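Local coordinates for protein Two-component system sensor histidine kinase (Bacteroides thetaiotaomicron, PDB 3OTT) that probably senses saccharides outside the cell through this extracellular beta-propeller and beta-sandwich part and relays the signal to the histidine kinase part of the same protein, at residues 86-89 / 90-93; 510-514 / 515-519; 540-543 / 544-547; 666-669 / 670-673. All coordinates share one frame; numbering follows the deposited sequence.

Contact 1 of 4, residues 86-89 / 90-93; sequences VYNY and RADR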
# COMPACT_ATOMS: atom_id res chain seq x y z
N VAL B 86 -12.58 -21.68 -20.89
CA VAL B 86 -12.10 -21.51 -19.55
C VAL B 86 -11.13 -22.63 -19.09
O VAL B 86 -11.50 -23.82 -19.01
CB VAL B 86 -13.27 -21.36 -18.58
CG1 VAL B 86 -12.78 -21.31 -17.15
CG2 VAL B 86 -14.07 -20.10 -18.93
N TYR B 87 -9.90 -22.26 -18.74
CA TYR B 87 -8.92 -23.25 -18.40
C TYR B 87 -8.51 -23.10 -16.94
O TYR B 87 -8.05 -22.03 -16.51
CB TYR B 87 -7.71 -23.18 -19.37
CG TYR B 87 -6.58 -24.14 -19.05
CD1 TYR B 87 -6.71 -25.54 -19.29
CD2 TYR B 87 -5.39 -23.68 -18.55
CE1 TYR B 87 -5.67 -26.44 -18.98
CE2 TYR B 87 -4.31 -24.56 -18.27
CZ TYR B 87 -4.48 -25.92 -18.49
OH TYR B 87 -3.44 -26.74 -18.21
N ASN B 88 -8.71 -24.15 -16.16
CA ASN B 88 -8.22 -24.13 -14.77
C ASN B 88 -6.75 -24.53 -14.76
O ASN B 88 -6.44 -25.67 -14.91
CB ASN B 88 -9.08 -25.03 -13.85
CG ASN B 88 -8.65 -24.97 -12.38
OD1 ASN B 88 -7.51 -24.64 -12.08
ND2 ASN B 88 -9.57 -25.32 -11.46
N TYR B 89 -5.84 -23.58 -14.59
CA TYR B 89 -4.45 -23.90 -14.74
C TYR B 89 -3.86 -24.61 -13.49
O TYR B 89 -2.78 -25.23 -13.58
CB TYR B 89 -3.67 -22.63 -15.12
CG TYR B 89 -3.45 -21.61 -13.99
CD1 TYR B 89 -2.44 -21.79 -13.04
CD2 TYR B 89 -4.26 -20.49 -13.89
CE1 TYR B 89 -2.22 -20.82 -12.03
CE2 TYR B 89 -4.06 -19.51 -12.88
CZ TYR B 89 -3.08 -19.70 -11.95
OH TYR B 89 -2.91 -18.74 -11.00
N ARG B 90 -4.55 -24.55 -12.36
CA ARG B 90 -4.05 -25.26 -11.18
C ARG B 90 -4.47 -26.71 -11.28
O ARG B 90 -3.69 -27.61 -11.00
CB ARG B 90 -4.58 -24.69 -9.84
CG ARG B 90 -3.98 -23.36 -9.53
CD ARG B 90 -4.57 -22.78 -8.23
NE ARG B 90 -4.10 -21.39 -8.15
CZ ARG B 90 -2.96 -21.02 -7.59
NH1 ARG B 90 -2.18 -21.95 -6.99
NH2 ARG B 90 -2.62 -19.73 -7.57
N ALA B 91 -5.70 -26.96 -11.67
CA ALA B 91 -6.13 -28.34 -11.81
C ALA B 91 -5.68 -28.94 -13.16
O ALA B 91 -5.62 -30.15 -13.30
CB ALA B 91 -7.68 -28.48 -11.63
N ASP B 92 -5.31 -28.11 -14.14
CA ASP B 92 -5.03 -28.60 -15.49
C ASP B 92 -6.23 -29.30 -16.17
O ASP B 92 -6.07 -30.37 -16.74
CB ASP B 92 -3.71 -29.45 -15.50
CG ASP B 92 -3.36 -29.97 -16.89
OD1 ASP B 92 -3.64 -29.31 -17.92
OD2 ASP B 92 -2.85 -31.10 -16.98
N ARG B 93 -7.41 -28.65 -16.14
CA ARG B 93 -8.64 -29.11 -16.73
C ARG B 93 -9.41 -27.92 -17.34
O ARG B 93 -9.44 -26.84 -16.71
CB ARG B 93 -9.58 -29.68 -15.62
CG ARG B 93 -8.92 -30.63 -14.63
CD ARG B 93 -9.07 -32.15 -14.91
NE ARG B 93 -9.10 -32.56 -16.32
CZ ARG B 93 -10.10 -33.26 -16.88
NH1 ARG B 93 -11.18 -33.62 -16.18
NH2 ARG B 93 -10.05 -33.59 -18.17
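Tyr87 OH donates a 2.6 Å hydrogen bond to Asp92 OD1, which lies in the plane of the ring at its hydroxyl edge. The carboxylate is met on its anti side, 28° out of its plane, and that plane is turned 72° from the ring. Its OD2 takes the backbone N of Arg651. Asn88 OD1 is gripped by two backbone N-H groups of the turn: Arg90 N at 3.0 Å, not far from the amide plane, and Ala91 N, also at 3.0 Å, nearly straight but well above that plane. With CG anti to the backbone N (chi1 -177°), Asn88 sets OD1 against both N-H groups. Asn88 also forms the antiparallel hydrogen-bonded pair with Arg93, its N bonded to Arg93 O at 2.8 Å, and Asp92 and Arg93 facing it together make a G1 beta bulge. Farther out, Arg90 runs alongside the Tyr89 ring, Arg90 CG 4.0 Å from Tyr89 CE1, and its NE bonds to Asn73 O. A phenylalanine at Tyr87 would probably leave Asp92 OD1 without its short bond and the carboxylate freer to turn. Side-chain-to-backbone bonds at Asn88 hold the propeller turn, while Asp92 links Tyr87 to the loop after strand 646-648.

Contact 2 of 4, residues 510-514 / 515-519; sequences ADELT and GEKSP
The carboxylate of Glu512 is met at OE2 by Lys517 NZ, 3.4 Å away, in a salt bridge whose hydrogen bond is weak. Ser550 OG and Gln548 NE2 add weak bonds to OE2 and OE1. Glu512 reaches out as an extended chain, whereas Lys517 bends at chi3 (78°), bringing its CE to 4.0 Å from Glu512 CG, and chi4 then sets NZ toward OE2; the two side chains meet at a slant. A second flat group is the peptide following Thr514: Lys517 N donates to Thr514 O at 2.9 Å from above the carbonyl plane, 56° out of it. This bond closes a type II' beta turn with Gly515 and Glu516 at its corners. Gly515 has positive phi, and a side chain there would crowd Thr514 O. Leu513 is the centre of an inverse gamma turn, and its CA makes a CA-H...O contact with Lys517 O at 3.4 Å. The apolar part is small: Leu513 CB rests 4.1 Å from Pro519 CD. Ser518 OG bonds to Asn492 O. The loop carries the chain from strand 504-508 of one four-stranded propeller blade to strand 519-524, the first of the next. Leu513 and Pro519 both press on Val532 of strand 530-534, Leu513 and Lys517 on Phe534 of the same strand, and Leu513 pairs through its backbone with Gly494 in the preceding blade.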
# COMPACT_ATOMS: atom_id res chain seq x y z
N ALA B 510 45.24 18.56 9.54
CA ALA B 510 44.52 19.82 9.42
C ALA B 510 45.15 20.72 8.35
O ALA B 510 44.54 21.68 7.90
CB ALA B 510 44.44 20.58 10.81
N ASP B 511 46.37 20.40 7.95
CA ASP B 511 47.06 21.19 6.95
C ASP B 511 46.38 21.06 5.57
O ASP B 511 46.26 22.04 4.85
CB ASP B 511 48.57 20.85 6.95
CG ASP B 511 48.87 19.38 6.60
OD1 ASP B 511 47.95 18.49 6.65
OD2 ASP B 511 50.06 19.10 6.28
N GLU B 512 45.88 19.87 5.25
CA GLU B 512 45.21 19.61 4.00
C GLU B 512 43.68 19.51 4.16
O GLU B 512 42.93 20.06 3.34
CB GLU B 512 45.78 18.30 3.41
CG GLU B 512 45.34 18.04 1.98
CD GLU B 512 46.18 16.96 1.25
OE1 GLU B 512 47.26 16.54 1.76
OE2 GLU B 512 45.73 16.55 0.15
N LEU B 513 43.20 18.81 5.19
CA LEU B 513 41.78 18.61 5.33
C LEU B 513 41.05 19.83 5.91
O LEU B 513 40.67 19.84 7.06
CB LEU B 513 41.53 17.39 6.17
CG LEU B 513 41.90 16.01 5.61
CD1 LEU B 513 41.70 15.03 6.78
CD2 LEU B 513 41.02 15.63 4.46
N THR B 514 40.86 20.87 5.11
CA THR B 514 40.51 22.18 5.63
C THR B 514 39.86 22.99 4.49
O THR B 514 40.14 22.72 3.32
CB THR B 514 41.78 22.89 6.17
OG1 THR B 514 41.45 24.11 6.82
CG2 THR B 514 42.70 23.24 5.07
N GLY B 515 39.00 23.95 4.84
CA GLY B 515 38.25 24.76 3.86
C GLY B 515 37.42 23.85 2.98
O GLY B 515 36.58 23.08 3.47
N GLU B 516 37.68 23.89 1.69
CA GLU B 516 36.90 23.08 0.76
C GLU B 516 37.18 21.57 0.96
O GLU B 516 36.39 20.72 0.55
CB GLU B 516 37.08 23.54 -0.72
CG GLU B 516 38.48 23.35 -1.30
CD GLU B 516 38.59 23.77 -2.78
OE1 GLU B 516 39.29 24.76 -3.07
OE2 GLU B 516 37.97 23.10 -3.67
N LYS B 517 38.28 21.24 1.61
CA LYS B 517 38.57 19.83 1.83
C LYS B 517 38.24 19.37 3.25
O LYS B 517 38.80 18.40 3.75
CB LYS B 517 40.00 19.48 1.38
CG LYS B 517 40.13 19.52 -0.12
CD LYS B 517 41.55 19.53 -0.57
CE LYS B 517 42.14 18.15 -0.49
NZ LYS B 517 43.14 17.97 -1.58
N SER B 518 37.35 20.10 3.90
CA SER B 518 36.83 19.72 5.21
C SER B 518 36.20 18.32 5.14
O SER B 518 35.36 18.07 4.29
CB SER B 518 35.83 20.75 5.70
OG SER B 518 35.24 20.32 6.89
N PRO B 519 36.62 17.40 6.01
CA PRO B 519 36.20 15.99 5.92
C PRO B 519 34.78 15.78 6.35
O PRO B 519 34.31 16.50 7.21
CB PRO B 519 37.14 15.25 6.93
CG PRO B 519 37.75 16.30 7.81
CD PRO B 519 37.53 17.67 7.17

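Contact 3 of 4, residues 540-543 / 544-547; sequences RINP and KDES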
# COMPACT_ATOMS: atom_id res chain seq x y z
N ARG B 540 43.77 8.54 1.96
CA ARG B 540 44.12 7.30 2.63
C ARG B 540 45.22 7.56 3.64
O ARG B 540 46.23 8.10 3.30
CB ARG B 540 44.58 6.26 1.61
CG ARG B 540 44.84 4.90 2.24
CD ARG B 540 45.35 3.85 1.24
NE ARG B 540 46.65 4.29 0.75
CZ ARG B 540 47.28 3.82 -0.33
NH1 ARG B 540 46.76 2.89 -1.11
NH2 ARG B 540 48.43 4.32 -0.63
N ILE B 541 45.01 7.16 4.88
CA ILE B 541 45.92 7.42 5.97
C ILE B 541 46.45 6.11 6.54
O ILE B 541 45.67 5.21 6.83
CB ILE B 541 45.18 8.15 7.08
CG1 ILE B 541 44.81 9.56 6.61
CG2 ILE B 541 46.02 8.27 8.37
CD1 ILE B 541 43.73 10.23 7.49
N ASN B 542 47.76 6.02 6.73
CA ASN B 542 48.30 4.88 7.46
C ASN B 542 48.65 5.29 8.92
O ASN B 542 49.55 6.08 9.16
CB ASN B 542 49.47 4.26 6.69
CG ASN B 542 50.11 3.06 7.43
OD1 ASN B 542 49.86 2.78 8.62
ND2 ASN B 542 50.98 2.36 6.70
N PRO B 543 47.92 4.74 9.91
CA PRO B 543 48.01 5.25 11.26
C PRO B 543 49.26 4.78 11.96
O PRO B 543 49.58 5.32 13.00
CB PRO B 543 46.76 4.65 11.96
CG PRO B 543 46.01 3.92 10.92
CD PRO B 543 46.94 3.63 9.80
N LYS B 544 49.99 3.79 11.40
CA LYS B 544 51.30 3.43 11.94
C LYS B 544 52.29 4.57 11.95
O LYS B 544 53.00 4.77 12.92
CB LYS B 544 51.93 2.22 11.21
CG LYS B 544 51.24 0.89 11.48
CD LYS B 544 51.82 -0.24 10.63
CE LYS B 544 50.85 -1.45 10.64
NZ LYS B 544 51.00 -2.22 11.93
N ASP B 545 52.42 5.23 10.81
CA ASP B 545 53.42 6.29 10.65
C ASP B 545 52.77 7.67 10.40
O ASP B 545 53.47 8.66 10.19
CB ASP B 545 54.37 5.95 9.50
CG ASP B 545 53.68 5.93 8.14
OD1 ASP B 545 52.43 5.83 8.07
OD2 ASP B 545 54.39 5.99 7.10
N GLU B 546 51.43 7.69 10.38
CA GLU B 546 50.62 8.90 10.17
C GLU B 546 50.91 9.54 8.80
O GLU B 546 50.91 10.77 8.63
CB GLU B 546 50.80 9.87 11.35
CG GLU B 546 50.05 9.33 12.58
CD GLU B 546 50.33 10.11 13.87
OE1 GLU B 546 51.04 11.16 13.86
OE2 GLU B 546 49.82 9.65 14.92
N SER B 547 51.20 8.66 7.85
CA SER B 547 51.41 9.00 6.47
C SER B 547 50.08 9.03 5.75
O SER B 547 49.10 8.44 6.19
CB SER B 547 52.17 7.86 5.79
OG SER B 547 52.97 8.41 4.77
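Asn542 and Ser547 form an antiparallel hydrogen-bonded pair, with Asn542 N donating to Ser547 O at 2.8 Å, and the chain reverses between them through Pro543, Lys544, Asp545 and Glu546. The Asn542 side chain, its CG swung opposite the backbone N (chi1 179°), sets OD1 3.0 Å from Lys544 N in an Asx turn, the donor tilted 31° from the amide plane. The same oxygen lies 3.4 Å from Lys544 CB, so the lysine chain starts out beside the amide before its NZ leaves for a salt bridge with Glu482. Glu546 and Ser547 opposite Asn542 make a G1 beta bulge, with Glu546 at positive phi. Asn542 O faces the N-H groups of Asp545, Glu546 and Ser547, each at a bent, weak angle; of these Glu546 N comes nearest, at 2.8 Å. This is the hairpin between strands 537-542 and 547-552, the third and fourth of a four-stranded propeller blade. Asp545 makes an Asx turn of its own: OD1 accepts from Ser547 N at 3.1 Å, from above the carboxylate plane, and lies 3.6 Å from Asn542 CB, the two side chains crossing at about a right angle. An alanine in place of Asn542 is likely to leave Lys544 N without its side-chain acceptor and the start of the turn freer to move. The buried side chain of Ile541 packs against Phe509, Leu530 and Val532, while its CA makes a CA-H...O contact with Ser547 O at 3.3 Å. Arg540 NH1 reaches the carbonyls of Arg584 and Lys585 in the following blade.

Contact 4 of 4, residues 666-669 / 670-673; sequences KLKY and DQNN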
# COMPACT_ATOMS: atom_id res chain seq x y z
N LYS B 666 1.66 -40.61 -6.11
CA LYS B 666 1.45 -42.05 -6.00
C LYS B 666 1.32 -42.69 -7.37
O LYS B 666 0.41 -42.35 -8.09
CB LYS B 666 0.17 -42.34 -5.19
CG LYS B 666 0.43 -42.55 -3.70
CD LYS B 666 -0.75 -43.25 -3.02
CE LYS B 666 -1.20 -42.40 -1.79
NZ LYS B 666 -2.47 -42.81 -1.06
N LEU B 667 2.23 -43.61 -7.73
CA LEU B 667 2.27 -44.24 -9.05
C LEU B 667 2.13 -45.76 -8.98
O LEU B 667 2.54 -46.40 -7.99
CB LEU B 667 3.57 -43.89 -9.78
CG LEU B 667 3.79 -42.37 -10.06
CD1 LEU B 667 5.16 -42.10 -10.55
CD2 LEU B 667 2.80 -41.81 -11.04
N LYS B 668 1.58 -46.35 -10.04
CA LYS B 668 1.57 -47.78 -10.15
C LYS B 668 2.96 -48.39 -10.41
O LYS B 668 3.91 -47.69 -10.83
CB LYS B 668 0.55 -48.21 -11.22
CG LYS B 668 -0.89 -47.84 -10.85
CD LYS B 668 -1.81 -48.04 -12.04
CE LYS B 668 -3.19 -47.45 -11.79
NZ LYS B 668 -3.68 -46.60 -12.98
N TYR B 669 3.04 -49.72 -10.23
CA TYR B 669 4.26 -50.48 -10.41
C TYR B 669 4.84 -50.32 -11.81
O TYR B 669 6.04 -50.23 -11.97
CB TYR B 669 4.02 -51.99 -10.05
CG TYR B 669 3.44 -52.81 -11.20
CD1 TYR B 669 2.10 -52.66 -11.57
CD2 TYR B 669 4.23 -53.69 -11.93
CE1 TYR B 669 1.57 -53.35 -12.62
CE2 TYR B 669 3.70 -54.42 -12.99
CZ TYR B 669 2.36 -54.25 -13.33
OH TYR B 669 1.77 -54.94 -14.36
N ASP B 670 4.00 -50.26 -12.83
CA ASP B 670 4.47 -50.10 -14.22
C ASP B 670 4.57 -48.65 -14.73
O ASP B 670 4.83 -48.41 -15.91
CB ASP B 670 3.62 -50.93 -15.19
CG ASP B 670 2.14 -50.58 -15.12
OD1 ASP B 670 1.69 -50.00 -14.10
OD2 ASP B 670 1.41 -50.92 -16.07
N GLN B 671 4.40 -47.70 -13.83
CA GLN B 671 4.65 -46.31 -14.11
C GLN B 671 5.96 -45.98 -13.42
O GLN B 671 6.04 -45.10 -12.55
CB GLN B 671 3.49 -45.44 -13.58
CG GLN B 671 2.16 -45.75 -14.29
CD GLN B 671 0.97 -44.91 -13.81
OE1 GLN B 671 0.71 -44.79 -12.63
NE2 GLN B 671 0.23 -44.38 -14.75
N ASN B 672 7.01 -46.70 -13.80
CA ASN B 672 8.26 -46.60 -13.04
C ASN B 672 9.45 -46.10 -13.88
O ASN B 672 10.61 -46.20 -13.44
CB ASN B 672 8.59 -47.97 -12.38
CG ASN B 672 8.75 -49.07 -13.40
OD1 ASN B 672 8.15 -49.02 -14.45
ND2 ASN B 672 9.59 -50.03 -13.11
N ASN B 673 9.15 -45.62 -15.08
CA ASN B 673 10.17 -45.00 -15.93
C ASN B 673 9.76 -43.55 -16.11
O ASN B 673 8.87 -43.23 -16.88
CB ASN B 673 10.33 -45.79 -17.24
CG ASN B 673 10.90 -47.24 -16.99
OD1 ASN B 673 12.10 -47.42 -16.85
ND2 ASN B 673 10.01 -48.24 -16.94
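Gln671 N donates to Lys668 O at 3.0 Å, closing a type I beta turn with Tyr669 and Asp670 at its corners. The extended Gln671 side chain reaches the start of the same turn: OE1 takes the N-H of Lys668 at 3.1 Å, in the carbonyl plane and on a lone pair, with a nearly straight N-H...O angle of 166°. Main chain and side chain of one residue thus hold the N and O of Lys668, and Gln671 NE2 bonds to Asp655 OD2. Outside the turn, Asp655 also forms a salt bridge with Lys668 NZ, so two side chains converge on it. At the exposed corner Asp670 lies over the Tyr669 ring. Its CB sits 4.0 Å from the ring centroid, almost on the normal, in a CH-pi contact, and carboxylate and ring planes stack 14° apart. The ring can take this place because Tyr669 CG stands between its backbone N and carbonyl carbon (chi1 84°). Leu667 CD1 packs 3.7 Å from Gln671 O. The turn leads from strand 664-667, bonded through Leu667 to Arg745 and Leu747 at and just after strand 740-746, to strand 674-679 in the other sheet of the beta-sandwich; Asn672 is bonded to Leu717 and Asn673 to Asn644.

Contacts 1 and 3 are the same kind of element in two propeller blades, hairpins with a G1 bulge opposite an asparagine whose OD1 accepts from the turn backbone, although their centres lie about 69 Å apart. Contact 1 is mostly buried, close to the loops of the C-terminal beta-sandwich; contact 3 is only partly buried, with an aspartate Asx turn and a lysine-glutamate salt bridge in place of the tyrosine-aspartate bond. Contacts 2 and 3 serve one blade, their centres about 17 Å apart: contact 2 enters at its first strand, contact 3 joins its last two. Contact 4, about 24 Å from contact 1 between centres, is a type I turn between the two sandwich sheets, without a beta bridge across its segments.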